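Local atomic coordinates of hypothetical protein (Rhodococcus sp., PDB entry 2NS0), a protein that is of unknown function but may be a tRNA ribosyltransferase acting with S-adenosylmethionine, and probably has a helix-turn-helix-like fold. Residues G57-Q63 with P76-T82. Residues are numbered along the deposited sequence; the frame is centred on the assembly and turned at random.
Sequences GEVEVTQ and PIRIRWT
Arg-80 reaches across from strand 78-81 and lies over the neighbouring strand, between Glu-60 and Thr-62. Its CB sets off with CG lodged between the backbone N and carbonyl carbon (chi1 71°), and the extended chain then carries the guanidinium over strand 59-63. On the way CG passes 3.6 Å from Glu-60 O, and CD comes within 4.0 Å of Thr-62 CG2. NE and NH2 both donate to one oxygen, Glu-60 OE1, each at 2.9 Å; they meet it from the same face of the carboxylate, whose plane is turned 49° from the guanidinium. Thr-62 CG2 lies against one guanidinium face, off centre, and NH1 gives a hydrogen bond to a water that Thr-62 OG1 also holds. With alanine in place of Arg-80, the Glu-60 carboxylate would probably lose this countercharge and the Thr-62 methyl its flat cover. Beneath this polar layer, Glu-60 pairs with Arg-80 and Thr-62 with Arg-78 through reciprocal backbone N-H to O=C bonds. At the far end, Thr-82 OG1 donates to Gly-57 O (2.9 Å) and Thr-82 N to Glu-58 O, tying the chain to the Schellman turn that ends helix 43-55. Through the sheet, the other face is apolar: Val-61 CG1 packs on Ile-77 CD1 (3.7 Å), and Val-59 CG2 on Ile-79 CG2, with Leu-16 and Leu-53 from helices 5-18 and 43-55 against Val-59. Such an antiparallel pair, one side salt-bridged and the other packed on helices, is consistent with the beta wing of a winged helix-turn-helix domain.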
loop_
_atom_site.group_PDB
_atom_site.type_symbol
_atom_site.label_atom_id
_atom_site.label_comp_id
_atom_site.label_asym_id
_atom_site.label_seq_id
_atom_site.Cartn_x
_atom_site.Cartn_y
_atom_site.Cartn_z
ATOM N N GLY A 57 10.479 -5.027 4.744
ATOM C CA GLY A 57 10.764 -6.016 3.743
ATOM C C GLY A 57 9.575 -6.886 3.398
ATOM O O GLY A 57 9.730 -7.787 2.589
ATOM N N GLU A 58 8.402 -6.596 3.976
ATOM C CA GLU A 58 7.157 -7.361 3.730
ATOM C C GLU A 58 6.528 -7.143 2.333
ATOM O O GLU A 58 6.003 -8.089 1.704
ATOM C CB GLU A 58 6.110 -6.984 4.773
ATOM C CG GLU A 58 6.562 -7.334 6.182
ATOM C CD GLU A 58 5.418 -7.376 7.194
ATOM O OE1 GLU A 58 4.242 -7.263 6.789
ATOM O OE2 GLU A 58 5.726 -7.556 8.391
ATOM N N VAL A 59 6.550 -5.894 1.878
ATOM C CA VAL A 59 6.014 -5.537 0.587
ATOM C C VAL A 59 7.061 -4.736 -0.170
ATOM O O VAL A 59 8.014 -4.238 0.443
ATOM C CB VAL A 59 4.682 -4.693 0.709
ATOM C CG1 VAL A 59 3.621 -5.418 1.591
ATOM C CG2 VAL A 59 4.953 -3.255 1.155
ATOM N N GLU A 60 6.885 -4.639 -1.493
ATOM C CA GLU A 60 7.602 -3.665 -2.318
ATOM C C GLU A 60 6.606 -2.740 -3.001
ATOM O O GLU A 60 5.473 -3.140 -3.363
ATOM C CB GLU A 60 8.426 -4.349 -3.419
ATOM C CG GLU A 60 9.592 -5.162 -2.897
ATOM C CD GLU A 60 10.157 -6.080 -3.935
ATOM O OE1 GLU A 60 9.364 -6.793 -4.608
ATOM O OE2 GLU A 60 11.397 -6.061 -4.099
ATOM N N VAL A 61 7.048 -1.517 -3.229
ATOM C CA VAL A 61 6.229 -0.558 -3.940
ATOM C C VAL A 61 6.949 -0.346 -5.275
ATOM O O VAL A 61 8.201 -0.233 -5.302
ATOM C CB VAL A 61 6.153 0.797 -3.156
ATOM C CG1 VAL A 61 5.448 1.875 -3.998
ATOM C CG2 VAL A 61 5.525 0.623 -1.738
ATOM N N THR A 62 6.182 -0.322 -6.370
ATOM C CA THR A 62 6.736 -0.117 -7.704
ATOM C C THR A 62 6.036 1.024 -8.423
ATOM O O THR A 62 4.887 1.351 -8.151
ATOM C CB THR A 62 6.684 -1.397 -8.614
ATOM O OG1 THR A 62 5.328 -1.706 -8.935
ATOM C CG2 THR A 62 7.359 -2.635 -7.926
ATOM N N GLN A 63 6.765 1.633 -9.340
ATOM C CA GLN A 63 6.227 2.642 -10.228
ATOM C C GLN A 63 6.883 2.431 -11.583
ATOM O O GLN A 63 8.101 2.384 -11.702
ATOM C CB GLN A 63 6.534 4.032 -9.707
ATOM C CG GLN A 63 5.771 5.046 -10.488
ATOM C CD GLN A 63 5.958 6.420 -9.944
ATOM O OE1 GLN A 63 5.022 6.995 -9.401
ATOM N NE2 GLN A 63 7.153 6.969 -10.089
ATOM N N PRO A 76 0.829 7.598 -9.466
ATOM C CA PRO A 76 0.378 6.231 -9.252
ATOM C C PRO A 76 1.491 5.206 -9.041
ATOM O O PRO A 76 2.485 5.180 -9.773
ATOM C CB PRO A 76 -0.440 5.917 -10.520
ATOM C CG PRO A 76 -0.950 7.235 -10.977
ATOM C CD PRO A 76 0.186 8.193 -10.663
ATOM N N ILE A 77 1.299 4.371 -8.032
ATOM C CA ILE A 77 2.256 3.369 -7.677
ATOM C C ILE A 77 1.499 2.052 -7.453
ATOM O O ILE A 77 0.266 2.049 -7.319
ATOM C CB ILE A 77 3.035 3.747 -6.384
ATOM C CG1 ILE A 77 2.027 3.976 -5.201
ATOM C CG2 ILE A 77 4.018 4.949 -6.672
ATOM C CD1 ILE A 77 2.588 4.167 -3.773
ATOM N N ARG A 78 2.241 0.949 -7.420
ATOM C CA ARG A 78 1.665 -0.383 -7.148
ATOM C C ARG A 78 2.243 -0.931 -5.854
ATOM O O ARG A 78 3.378 -0.619 -5.519
ATOM C CB ARG A 78 2.011 -1.355 -8.287
ATOM C CG ARG A 78 1.505 -0.958 -9.678
ATOM C CD ARG A 78 -0.008 -0.679 -9.680
ATOM N NE ARG A 78 -0.840 -1.838 -9.302
ATOM C CZ ARG A 78 -2.172 -1.786 -9.278
ATOM N NH1 ARG A 78 -2.792 -0.663 -9.596
ATOM N NH2 ARG A 78 -2.902 -2.836 -8.946
ATOM N N ILE A 79 1.471 -1.740 -5.119
ATOM C CA ILE A 79 1.990 -2.403 -3.890
ATOM C C ILE A 79 1.872 -3.911 -4.023
ATOM O O ILE A 79 0.804 -4.393 -4.356
ATOM C CB ILE A 79 1.227 -1.940 -2.598
ATOM C CG1 ILE A 79 1.166 -0.402 -2.517
ATOM C CG2 ILE A 79 1.836 -2.539 -1.341
ATOM C CD1 ILE A 79 0.038 0.149 -1.524
ATOM N N ARG A 80 2.966 -4.639 -3.779
ATOM C CA ARG A 80 3.024 -6.098 -3.942
ATOM C C ARG A 80 3.764 -6.724 -2.751
ATOM O O ARG A 80 4.618 -6.076 -2.109
ATOM C CB ARG A 80 3.762 -6.487 -5.265
ATOM C CG ARG A 80 5.280 -6.216 -5.235
ATOM C CD ARG A 80 5.854 -6.125 -6.633
ATOM N NE ARG A 80 7.319 -6.177 -6.617
ATOM C CZ ARG A 80 8.113 -6.118 -7.687
ATOM N NH1 ARG A 80 7.634 -5.990 -8.951
ATOM N NH2 ARG A 80 9.412 -6.208 -7.475
ATOM N N TRP A 81 3.430 -7.969 -2.439
ATOM C CA TRP A 81 4.261 -8.776 -1.540
ATOM C C TRP A 81 5.672 -8.849 -2.119
ATOM O O TRP A 81 5.859 -9.019 -3.334
ATOM C CB TRP A 81 3.705 -10.191 -1.480
ATOM C CG TRP A 81 2.407 -10.387 -0.724
ATOM C CD1 TRP A 81 1.303 -11.078 -1.158
ATOM C CD2 TRP A 81 2.090 -9.905 0.598
ATOM N NE1 TRP A 81 0.346 -11.076 -0.193
ATOM C CE2 TRP A 81 0.792 -10.355 0.896
ATOM C CE3 TRP A 81 2.798 -9.157 1.565
ATOM C CZ2 TRP A 81 0.156 -10.092 2.141
ATOM C CZ3 TRP A 81 2.182 -8.881 2.784
ATOM C CH2 TRP A 81 0.859 -9.348 3.064
ATOM N N THR A 82 6.677 -8.721 -1.270
ATOM C CA THR A 82 8.033 -9.105 -1.647
ATOM C C THR A 82 8.051 -10.614 -1.965
ATOM O O THR A 82 7.443 -11.434 -1.243
ATOM C CB THR A 82 9.001 -8.810 -0.503
ATOM O OG1 THR A 82 8.888 -7.433 -0.165
ATOM C CG2 THR A 82 10.452 -9.070 -0.882
HETATM O O HOH W 1 4.986 -4.318 -9.753
#